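Long-range contacts in Non-structural polyprotein (Sindbis virus, PDB 4GUA), which joins the nsP2 cysteine protease, which cleaves the viral polyprotein, to the macro and zinc-binding regions of nsP3 in one uncleaved precursor: residues 153-158 against 332-337; 181-186 against 227-232; 266-271 against 302-307; 285-290 against 512-517. One frame throughout, in Å; residues are numbered along the deposited sequence.

Contact 1 of 4, residues 153-158 against 332-337; sequences PHALVP and VYEGTR
Tyr333 carries this contact, its ring lying against His154, Ala155 and Val157 where helix 323-333 ends in a Schellman motif beside a loop of the family C9 peptidase region. In Tyr333 the ring carbon CG stands anti to the carbonyl carbon (chi1 -84°), which carries the ring across to the loop. One flank of the ring serves His154 and Ala155: CE2 lies 3.7 Å from His154 CE1, and CD2 is 3.5 Å from Ala155 O. The other flank meets Val157, whose CG1 is 3.8 Å from Tyr333 CD1. The two aromatic rings approach obliquely, their planes 33° apart. Within the loop, His154 ND1 donates to Ala155 O at 2.7 Å with the acceptor in the imidazole plane, a bond that fixes the rotation of this ring. The Tyr333 hydroxyl is hydrogen-bonded to Thr303 O. Glu334 follows with an extended side chain that brings OE1 within 3.9 Å of Ala155 CB. Ser330 OG links the two, hydrogen-bonded to Ala155 N and weakly to Glu334 OE1. Gly335 then leaves the helix with a positive phi of 87°, and its N donates to Val332 O at 3.0 Å.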
# COMPACT_ATOMS: atom_id res chain seq x y z
N PRO A 153 -7.01 -3.04 -3.29
CA PRO A 153 -5.59 -3.29 -3.52
C PRO A 153 -5.33 -4.72 -4.01
O PRO A 153 -4.29 -4.98 -4.61
CB PRO A 153 -4.96 -3.08 -2.14
CG PRO A 153 -6.07 -3.32 -1.16
CD PRO A 153 -7.33 -2.90 -1.86
N HIS A 154 -6.27 -5.62 -3.75
CA HIS A 154 -6.10 -7.02 -4.14
C HIS A 154 -7.46 -7.71 -4.27
O HIS A 154 -8.48 -7.21 -3.81
CB HIS A 154 -5.22 -7.76 -3.12
CG HIS A 154 -5.83 -7.88 -1.76
ND1 HIS A 154 -6.88 -8.73 -1.48
CD2 HIS A 154 -5.54 -7.25 -0.59
CE1 HIS A 154 -7.20 -8.63 -0.21
NE2 HIS A 154 -6.41 -7.74 0.36
N ALA A 155 -7.45 -8.88 -4.91
CA ALA A 155 -8.66 -9.66 -5.14
C ALA A 155 -9.26 -10.18 -3.83
O ALA A 155 -8.57 -10.28 -2.82
CB ALA A 155 -8.35 -10.82 -6.06
N LEU A 156 -10.54 -10.54 -3.87
CA LEU A 156 -11.20 -11.15 -2.74
C LEU A 156 -11.65 -12.54 -3.17
O LEU A 156 -11.69 -12.84 -4.36
CB LEU A 156 -12.42 -10.34 -2.32
CG LEU A 156 -12.23 -8.84 -2.11
CD1 LEU A 156 -13.55 -8.23 -1.66
CD2 LEU A 156 -11.14 -8.56 -1.09
N VAL A 157 -11.98 -13.40 -2.21
CA VAL A 157 -12.41 -14.75 -2.53
C VAL A 157 -13.91 -14.67 -2.78
O VAL A 157 -14.64 -14.08 -1.99
CB VAL A 157 -12.13 -15.73 -1.38
CG1 VAL A 157 -10.68 -15.63 -0.94
CG2 VAL A 157 -13.06 -15.46 -0.22
N PRO A 158 -14.37 -15.29 -3.87
CA PRO A 158 -15.81 -15.24 -4.16
C PRO A 158 -16.65 -15.88 -3.06
O PRO A 158 -17.58 -15.25 -2.54
CB PRO A 158 -15.94 -16.05 -5.45
CG PRO A 158 -14.69 -16.87 -5.55
CD PRO A 158 -13.62 -16.13 -4.83
N VAL A 332 -2.06 -14.92 -4.96
CA VAL A 332 -2.28 -16.06 -4.07
C VAL A 332 -3.77 -16.38 -3.94
O VAL A 332 -4.19 -17.54 -4.04
CB VAL A 332 -1.70 -15.82 -2.68
CG1 VAL A 332 -2.10 -16.94 -1.75
CG2 VAL A 332 -0.19 -15.71 -2.74
N TYR A 333 -4.57 -15.35 -3.72
CA TYR A 333 -6.01 -15.52 -3.59
C TYR A 333 -6.61 -16.07 -4.88
O TYR A 333 -7.65 -16.72 -4.85
CB TYR A 333 -6.67 -14.19 -3.24
CG TYR A 333 -6.68 -13.85 -1.78
CD1 TYR A 333 -7.02 -14.81 -0.83
CD2 TYR A 333 -6.36 -12.57 -1.34
CE1 TYR A 333 -7.04 -14.51 0.52
CE2 TYR A 333 -6.37 -12.26 0.01
CZ TYR A 333 -6.71 -13.23 0.93
OH TYR A 333 -6.73 -12.92 2.26
N GLU A 334 -5.97 -15.76 -6.01
CA GLU A 334 -6.47 -16.21 -7.30
C GLU A 334 -5.81 -17.52 -7.75
O GLU A 334 -6.06 -18.00 -8.85
CB GLU A 334 -6.27 -15.12 -8.35
CG GLU A 334 -7.46 -14.17 -8.45
CD GLU A 334 -7.17 -12.97 -9.32
OE1 GLU A 334 -6.25 -12.18 -8.99
OE2 GLU A 334 -7.84 -12.82 -10.36
N GLY A 335 -4.95 -18.08 -6.90
CA GLY A 335 -4.36 -19.38 -7.15
C GLY A 335 -3.09 -19.36 -8.00
O GLY A 335 -2.35 -20.34 -8.06
N THR A 336 -2.82 -18.21 -8.61
CA THR A 336 -1.68 -18.07 -9.52
C THR A 336 -0.32 -18.26 -8.84
O THR A 336 0.66 -18.57 -9.51
CB THR A 336 -1.70 -16.65 -10.16
OG1 THR A 336 -2.65 -16.64 -11.24
CG2 THR A 336 -0.33 -16.25 -10.69
N ARG A 337 -0.27 -18.11 -7.53
CA ARG A 337 1.00 -18.19 -6.82
C ARG A 337 1.00 -19.11 -5.62
O ARG A 337 -0.00 -19.74 -5.32
CB ARG A 337 1.41 -16.80 -6.33
CG ARG A 337 1.98 -15.91 -7.37
CD ARG A 337 2.42 -14.66 -6.69
NE ARG A 337 2.91 -13.68 -7.64
CZ ARG A 337 4.03 -12.99 -7.47
NH1 ARG A 337 4.79 -13.17 -6.40
NH2 ARG A 337 4.38 -12.12 -8.40

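Contact 2 of 4, residues 181-186 against 227-232; sequences LVVSEE and INIGTK
Asn228 grips the strand end at Val183 and Ser184 with both its backbone and its side chain. Its backbone N donates to Val183 O at 2.7 Å, an almost straight bond (165°) that satisfies the last carbonyl of strand 179-183. The side-chain CG is anti to the backbone N (chi1 -156°), which brings the amide over Ser184. There ND2 donates to Ser184 OG at 3.3 Å, with the hydroxyl oxygen close to the amide plane. Ser184 OG in turn donates a hydrogen bond to Glu186 O at 2.8 Å, in the carbonyl plane and on a lone pair, so the hydroxyl both accepts and donates. The other end of the amide, Asn228 OD1, is taken by the hydroxyl of Tyr306 and more weakly by Lys268 NZ. These bonds lie at the C-terminal ends of two neighbouring parallel strands, 179-183 and 224-227, in the centre of an alpha/beta sheet with the strand order of class I methyltransferases. Val183 and Ile227 are paired there and point the same way, with Val183 CG2 3.7 Å from Ile227 CD1. Val183 CG1 meets Ile229 CG1 at 3.8 Å, while Ile229 CD1 reaches the backbone of Ser184, 4.0 Å from its CA. Leu251 of helix 237-257 touches both isoleucines. Just past the strand end, Ser184 O accepts from Trp197 NE1.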
# COMPACT_ATOMS: atom_id res chain seq x y z
N LEU A 181 8.24 -16.30 19.71
CA LEU A 181 7.11 -15.89 20.53
C LEU A 181 5.83 -16.16 19.78
O LEU A 181 5.69 -15.76 18.63
CB LEU A 181 7.22 -14.40 20.86
CG LEU A 181 6.08 -13.79 21.67
CD1 LEU A 181 5.91 -14.49 23.01
CD2 LEU A 181 6.35 -12.31 21.87
N VAL A 182 4.88 -16.85 20.40
CA VAL A 182 3.68 -17.25 19.69
C VAL A 182 2.43 -16.75 20.41
O VAL A 182 2.20 -17.06 21.58
CB VAL A 182 3.61 -18.79 19.53
CG1 VAL A 182 2.19 -19.26 19.29
CG2 VAL A 182 4.54 -19.24 18.41
N VAL A 183 1.64 -15.95 19.71
CA VAL A 183 0.33 -15.54 20.21
C VAL A 183 -0.72 -16.33 19.43
O VAL A 183 -0.88 -16.13 18.23
CB VAL A 183 0.11 -14.03 20.00
CG1 VAL A 183 -1.22 -13.61 20.58
CG2 VAL A 183 1.25 -13.23 20.62
N SER A 184 -1.41 -17.24 20.10
CA SER A 184 -2.32 -18.16 19.41
C SER A 184 -3.40 -18.64 20.37
O SER A 184 -3.17 -18.70 21.57
CB SER A 184 -1.52 -19.35 18.87
OG SER A 184 -2.33 -20.31 18.21
N GLU A 185 -4.59 -18.98 19.86
CA GLU A 185 -5.63 -19.55 20.72
C GLU A 185 -5.45 -21.06 20.95
O GLU A 185 -5.97 -21.61 21.93
CB GLU A 185 -7.02 -19.28 20.15
CG GLU A 185 -8.11 -19.88 21.02
CD GLU A 185 -9.46 -19.23 20.85
OE1 GLU A 185 -9.52 -18.04 20.46
OE2 GLU A 185 -10.47 -19.91 21.10
N GLU A 186 -4.71 -21.72 20.07
CA GLU A 186 -4.52 -23.16 20.16
C GLU A 186 -3.03 -23.44 20.19
O GLU A 186 -2.25 -22.71 19.59
CB GLU A 186 -5.20 -23.87 18.97
CG GLU A 186 -6.35 -23.08 18.34
CD GLU A 186 -5.93 -22.18 17.19
OE1 GLU A 186 -4.72 -21.94 17.03
OE2 GLU A 186 -6.83 -21.67 16.48
N ILE A 227 1.91 -14.08 15.23
CA ILE A 227 0.58 -13.79 15.72
C ILE A 227 -0.40 -14.65 14.93
O ILE A 227 -0.58 -14.45 13.74
CB ILE A 227 0.20 -12.30 15.49
CG1 ILE A 227 1.32 -11.37 15.93
CG2 ILE A 227 -1.11 -11.97 16.20
CD1 ILE A 227 1.69 -11.50 17.37
N ASN A 228 -1.00 -15.62 15.60
CA ASN A 228 -1.91 -16.56 14.97
C ASN A 228 -3.39 -16.24 15.17
O ASN A 228 -4.25 -17.05 14.82
CB ASN A 228 -1.60 -17.98 15.44
CG ASN A 228 -2.06 -19.03 14.46
OD1 ASN A 228 -2.27 -18.76 13.28
ND2 ASN A 228 -2.21 -20.26 14.95
N ILE A 229 -3.68 -15.10 15.78
CA ILE A 229 -5.05 -14.73 16.15
C ILE A 229 -5.90 -14.34 14.93
O ILE A 229 -5.53 -13.44 14.16
CB ILE A 229 -5.07 -13.56 17.13
CG1 ILE A 229 -4.26 -13.88 18.39
CG2 ILE A 229 -6.49 -13.23 17.50
CD1 ILE A 229 -4.83 -15.00 19.23
N GLY A 230 -7.03 -15.02 14.78
CA GLY A 230 -7.95 -14.77 13.69
C GLY A 230 -9.22 -14.04 14.10
O GLY A 230 -9.44 -13.80 15.29
N THR A 231 -10.03 -13.69 13.10
CA THR A 231 -11.33 -13.03 13.28
C THR A 231 -12.44 -13.79 12.55
O THR A 231 -12.23 -14.26 11.43
CB THR A 231 -11.28 -11.60 12.70
OG1 THR A 231 -10.45 -10.79 13.53
CG2 THR A 231 -12.66 -10.98 12.59
N LYS A 232 -13.64 -13.84 13.14
CA LYS A 232 -14.69 -14.73 12.62
C LYS A 232 -15.31 -14.14 11.36
O LYS A 232 -15.65 -12.96 11.31
CB LYS A 232 -15.78 -14.98 13.66

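Contact 3 of 4, residues 266-271 against 302-307; sequences VVKSYG and NTEMYL
Strands 266-269 and 305-307 run antiparallel, their axes at 147°, as the fifth and the reversed seventh strand of the methyltransferase-like sheet. Val267 and Leu307 form a hydrogen-bonded pair, N to O at 3.0 Å in both directions, and Ser269 with Met305 forms the next. Lys268 and Tyr306 make the non-hydrogen-bonded pair between them. Met305 O is held from opposite faces of its carbonyl plane by Ser269 N at 2.7 Å and Ser269 OG at 3.0 Å. The same OG accepts from Gly271 N, an ST turn where the chain leaves the strand, and lies against the branched end of Leu307. On the side of the sheet bearing Lys268 and Tyr306, the lysine chain runs past the phenol, whose hydroxyl is held by Asn228. A bend at chi3 (-68°) lays CE 3.5 Å from Tyr306 OH and carries NZ on to Glu304, where it stands above the carboxylate plane, 3.1 Å from OE2. Tyr270 lies alongside Glu304, its CE1 3.5 Å from the glutamate CG. Glu304 OE1 accepts from Ser300 N. All of these side chains are buried, so the salt bridge probably offsets the lysine charge within the protein and favours an ionised Glu304.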
# COMPACT_ATOMS: atom_id res chain seq x y z
N VAL A 266 5.51 -12.37 11.70
CA VAL A 266 4.49 -13.03 10.89
C VAL A 266 3.15 -12.82 11.58
O VAL A 266 3.03 -13.12 12.75
CB VAL A 266 4.79 -14.54 10.77
CG1 VAL A 266 3.66 -15.28 10.06
CG2 VAL A 266 6.12 -14.76 10.06
N VAL A 267 2.17 -12.26 10.88
CA VAL A 267 0.88 -11.98 11.51
C VAL A 267 -0.28 -12.37 10.61
O VAL A 267 -0.34 -11.98 9.45
CB VAL A 267 0.74 -10.49 11.91
CG1 VAL A 267 1.19 -9.58 10.77
CG2 VAL A 267 -0.69 -10.16 12.32
N LYS A 268 -1.22 -13.13 11.16
CA LYS A 268 -2.36 -13.60 10.37
C LYS A 268 -3.29 -12.44 9.98
O LYS A 268 -3.64 -11.59 10.80
CB LYS A 268 -3.13 -14.66 11.15
CG LYS A 268 -4.48 -14.99 10.54
CD LYS A 268 -5.22 -16.06 11.32
CE LYS A 268 -4.54 -17.42 11.23
NZ LYS A 268 -5.31 -18.45 11.98
N SER A 269 -3.67 -12.42 8.71
CA SER A 269 -4.60 -11.42 8.19
C SER A 269 -5.49 -12.04 7.14
O SER A 269 -5.30 -13.17 6.72
CB SER A 269 -3.85 -10.24 7.57
OG SER A 269 -3.41 -10.54 6.26
N TYR A 270 -6.50 -11.28 6.76
CA TYR A 270 -7.37 -11.58 5.63
C TYR A 270 -7.00 -10.74 4.39
O TYR A 270 -7.79 -10.59 3.47
CB TYR A 270 -8.82 -11.52 6.08
CG TYR A 270 -8.98 -12.41 7.30
CD1 TYR A 270 -9.31 -13.75 7.17
CD2 TYR A 270 -8.71 -11.93 8.58
CE1 TYR A 270 -9.42 -14.58 8.27
CE2 TYR A 270 -8.81 -12.75 9.70
CZ TYR A 270 -9.17 -14.07 9.53
OH TYR A 270 -9.27 -14.90 10.63
N GLY A 271 -5.84 -10.10 4.45
CA GLY A 271 -5.42 -9.14 3.45
C GLY A 271 -5.65 -7.78 4.07
O GLY A 271 -5.98 -7.70 5.25
N ASN A 302 -9.94 -20.02 3.32
CA ASN A 302 -9.39 -19.55 2.06
C ASN A 302 -9.15 -18.04 2.03
O ASN A 302 -8.50 -17.53 1.12
CB ASN A 302 -10.27 -19.99 0.89
CG ASN A 302 -11.69 -19.48 1.01
OD1 ASN A 302 -12.15 -19.12 2.10
ND2 ASN A 302 -12.41 -19.49 -0.10
N THR A 303 -9.71 -17.33 3.01
CA THR A 303 -9.45 -15.90 3.15
C THR A 303 -8.24 -15.59 4.03
O THR A 303 -7.74 -14.46 4.03
CB THR A 303 -10.66 -15.16 3.75
OG1 THR A 303 -10.97 -15.69 5.04
CG2 THR A 303 -11.87 -15.27 2.82
N GLU A 304 -7.76 -16.58 4.79
CA GLU A 304 -6.61 -16.36 5.68
C GLU A 304 -5.32 -16.15 4.90
O GLU A 304 -5.02 -16.87 3.95
CB GLU A 304 -6.46 -17.52 6.67
CG GLU A 304 -7.38 -17.38 7.88
CD GLU A 304 -7.10 -18.41 8.96
OE1 GLU A 304 -6.22 -19.26 8.74
OE2 GLU A 304 -7.77 -18.36 10.02
N MET A 305 -4.57 -15.13 5.29
CA MET A 305 -3.32 -14.76 4.65
C MET A 305 -2.34 -14.35 5.73
O MET A 305 -2.62 -13.44 6.50
CB MET A 305 -3.56 -13.59 3.70
CG MET A 305 -2.38 -13.21 2.83
SD MET A 305 -2.05 -14.44 1.55
CE MET A 305 -3.54 -14.32 0.56
N TYR A 306 -1.19 -15.00 5.80
CA TYR A 306 -0.16 -14.56 6.73
C TYR A 306 0.70 -13.50 6.06
O TYR A 306 1.21 -13.71 4.96
CB TYR A 306 0.72 -15.71 7.18
CG TYR A 306 0.07 -16.69 8.14
CD1 TYR A 306 -0.09 -16.39 9.48
CD2 TYR A 306 -0.36 -17.94 7.69
CE1 TYR A 306 -0.68 -17.31 10.36
CE2 TYR A 306 -0.95 -18.85 8.55
CZ TYR A 306 -1.11 -18.54 9.88
OH TYR A 306 -1.69 -19.47 10.72
N LEU A 307 0.79 -12.34 6.70
CA LEU A 307 1.72 -11.28 6.32
C LEU A 307 3.09 -11.45 6.97
O LEU A 307 3.20 -11.66 8.18
CB LEU A 307 1.15 -9.92 6.71
CG LEU A 307 -0.21 -9.56 6.10
CD1 LEU A 307 -0.73 -8.26 6.69
CD2 LEU A 307 -0.13 -9.48 4.59

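Contact 4 of 4, residues 285-290 against 512-517; sequences ARKFVR and MEIDDE
The junction between helix 275-286 and strand 288-294 of the methyltransferase-like fold meets, through Lys287 and Arg286, the nsP3 chain that runs from helix 488-502 towards strand 519-520. Lys287 does most of the work. Its chain leaves the backbone with CG anti to the carbonyl carbon, stays extended through CE and bends only at the last torsion (chi4 -57°). NZ thereby donates to Glu513 O at 3.0 Å, standing above the carbonyl plane, 42° out of it. The ammonium group has a second partner in Asn314 OD1, which ties the same charge to the nsP2 side. One atom back, Lys287 CE packs 4.1 Å from Ile514 CG1 and lies 3.7 Å from Met512 O. Arg286 approaches farther along, presenting the guanidinium edge to Asp515 O, with NH2 at 3.5 Å. The Asp515 carboxylate turns elsewhere: OD1 is 6.7 Å from Arg286 NH2, and it accepts weakly from Glu517 N. Leu256 of helix 237-257 touches Lys287, Met512 and Ile514, and beyond the contact Asp516 and Glu517 form salt bridges with Lys249 and Arg101. Past Lys287 comes a classic beta bulge, Val289 and Arg290 both facing Arg310, in edge strand 288-294, entered from helix 275-286, an arrangement consistent with the helix-to-sixth-strand connection of the class I methyltransferase fold.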
# COMPACT_ATOMS: atom_id res chain seq x y z
N ALA A 285 4.44 -1.71 7.58
CA ALA A 285 5.42 -2.12 6.58
C ALA A 285 6.57 -1.12 6.51
O ALA A 285 7.70 -1.48 6.22
CB ALA A 285 4.75 -2.23 5.23
N ARG A 286 6.27 0.15 6.77
CA ARG A 286 7.29 1.18 6.70
C ARG A 286 8.45 0.85 7.66
O ARG A 286 9.58 1.29 7.46
CB ARG A 286 6.71 2.57 7.03
CG ARG A 286 6.81 3.53 5.85
CD ARG A 286 6.33 4.97 6.09
NE ARG A 286 5.44 5.19 7.23
CZ ARG A 286 4.11 5.14 7.18
NH1 ARG A 286 3.49 4.82 6.06
NH2 ARG A 286 3.40 5.39 8.27
N LYS A 287 8.16 0.06 8.70
CA LYS A 287 9.15 -0.28 9.71
C LYS A 287 10.10 -1.42 9.33
O LYS A 287 11.05 -1.71 10.07
CB LYS A 287 8.45 -0.65 11.02
CG LYS A 287 7.61 0.46 11.61
CD LYS A 287 6.93 0.03 12.89
CE LYS A 287 6.02 1.13 13.43
NZ LYS A 287 6.74 2.41 13.65
N PHE A 288 9.86 -2.06 8.19
CA PHE A 288 10.62 -3.25 7.79
C PHE A 288 11.27 -3.09 6.43
O PHE A 288 10.79 -2.33 5.58
CB PHE A 288 9.73 -4.49 7.78
CG PHE A 288 9.23 -4.89 9.14
CD1 PHE A 288 8.13 -4.26 9.70
CD2 PHE A 288 9.86 -5.90 9.84
CE1 PHE A 288 7.67 -4.63 10.95
CE2 PHE A 288 9.40 -6.28 11.09
CZ PHE A 288 8.30 -5.64 11.65
N VAL A 289 12.36 -3.82 6.21
CA VAL A 289 13.08 -3.78 4.95
C VAL A 289 12.24 -4.39 3.83
O VAL A 289 12.14 -3.83 2.74
CB VAL A 289 14.41 -4.57 5.05
CG1 VAL A 289 15.16 -4.51 3.74
CG2 VAL A 289 15.27 -4.01 6.16
N ARG A 290 11.63 -5.54 4.12
CA ARG A 290 10.78 -6.24 3.17
C ARG A 290 9.45 -6.63 3.81
O ARG A 290 9.36 -6.79 5.02
CB ARG A 290 11.43 -7.54 2.70
CG ARG A 290 12.60 -7.43 1.77
CD ARG A 290 13.01 -8.83 1.39
NE ARG A 290 14.18 -8.90 0.52
CZ ARG A 290 14.14 -8.94 -0.80
NH1 ARG A 290 12.97 -8.89 -1.44
NH2 ARG A 290 15.27 -9.01 -1.48
N MET A 512 7.74 3.10 18.51
CA MET A 512 7.20 1.92 17.86
C MET A 512 5.73 2.05 17.47
O MET A 512 5.13 1.09 17.00
CB MET A 512 7.39 0.72 18.79
CG MET A 512 7.98 -0.50 18.11
SD MET A 512 9.56 -0.19 17.27
CE MET A 512 10.55 -1.53 17.91
N GLU A 513 5.15 3.23 17.67
CA GLU A 513 3.73 3.41 17.38
C GLU A 513 3.50 3.23 15.87
O GLU A 513 4.35 3.59 15.04
CB GLU A 513 3.25 4.79 17.86
CG GLU A 513 1.82 4.80 18.42
CD GLU A 513 1.72 4.26 19.88
OE1 GLU A 513 2.70 4.40 20.65
OE2 GLU A 513 0.67 3.67 20.24
N ILE A 514 2.35 2.68 15.51
CA ILE A 514 1.97 2.54 14.11
C ILE A 514 1.00 3.66 13.77
O ILE A 514 -0.18 3.59 14.12
CB ILE A 514 1.23 1.19 13.91
CG1 ILE A 514 2.15 0.03 14.27
CG2 ILE A 514 0.73 1.03 12.48
CD1 ILE A 514 1.43 -1.29 14.44
N ASP A 515 1.45 4.67 13.02
CA ASP A 515 0.55 5.78 12.73
C ASP A 515 -0.02 5.56 11.34
O ASP A 515 0.64 5.82 10.34
CB ASP A 515 1.32 7.11 12.78
CG ASP A 515 0.39 8.31 12.87
OD1 ASP A 515 -0.84 8.14 12.73
OD2 ASP A 515 0.90 9.44 13.10
N ASP A 516 -1.27 5.11 11.30
CA ASP A 516 -1.90 4.77 10.04
C ASP A 516 -2.66 5.95 9.44
O ASP A 516 -3.09 5.89 8.29
CB ASP A 516 -2.82 3.56 10.20
CG ASP A 516 -3.78 3.71 11.36
OD1 ASP A 516 -3.46 4.45 12.32
OD2 ASP A 516 -4.84 3.06 11.33
N GLU A 517 -2.84 7.02 10.22
CA GLU A 517 -3.47 8.24 9.71
C GLU A 517 -2.47 9.14 8.98
O GLU A 517 -2.82 9.77 7.98
CB GLU A 517 -4.18 9.00 10.83
CG GLU A 517 -3.27 9.86 11.70
CD GLU A 517 -3.90 11.18 12.11
OE1 GLU A 517 -5.06 11.47 11.73
OE2 GLU A 517 -3.22 11.93 12.85

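Overall arrangement
Contacts 2, 3 and 4 share one seven-stranded sheet, whose strand order 3-2-1-4-5-7-6 marks the methyltransferase-like part of nsP2. Contact 2 joins its first and fourth strands, contact 3 its fifth and seventh, and contact 4 lies where the sixth begins. The centres of contacts 2 and 3 are about 11 Å apart and their side chains are hydrogen-bonded, Asn228 to Tyr306. Contact 1 also touches contact 3, its centre about 12 Å away, and ties the peptidase region to helix 323-333. Contact 4, about 17 Å from contact 3, brings in nsP3. Along the chain contacts 2 and 3 both fall between the segments of contact 1, while contact 4 crosses contacts 1 and 3, so the chain returns to the sheet region from both the peptidase side and nsP3.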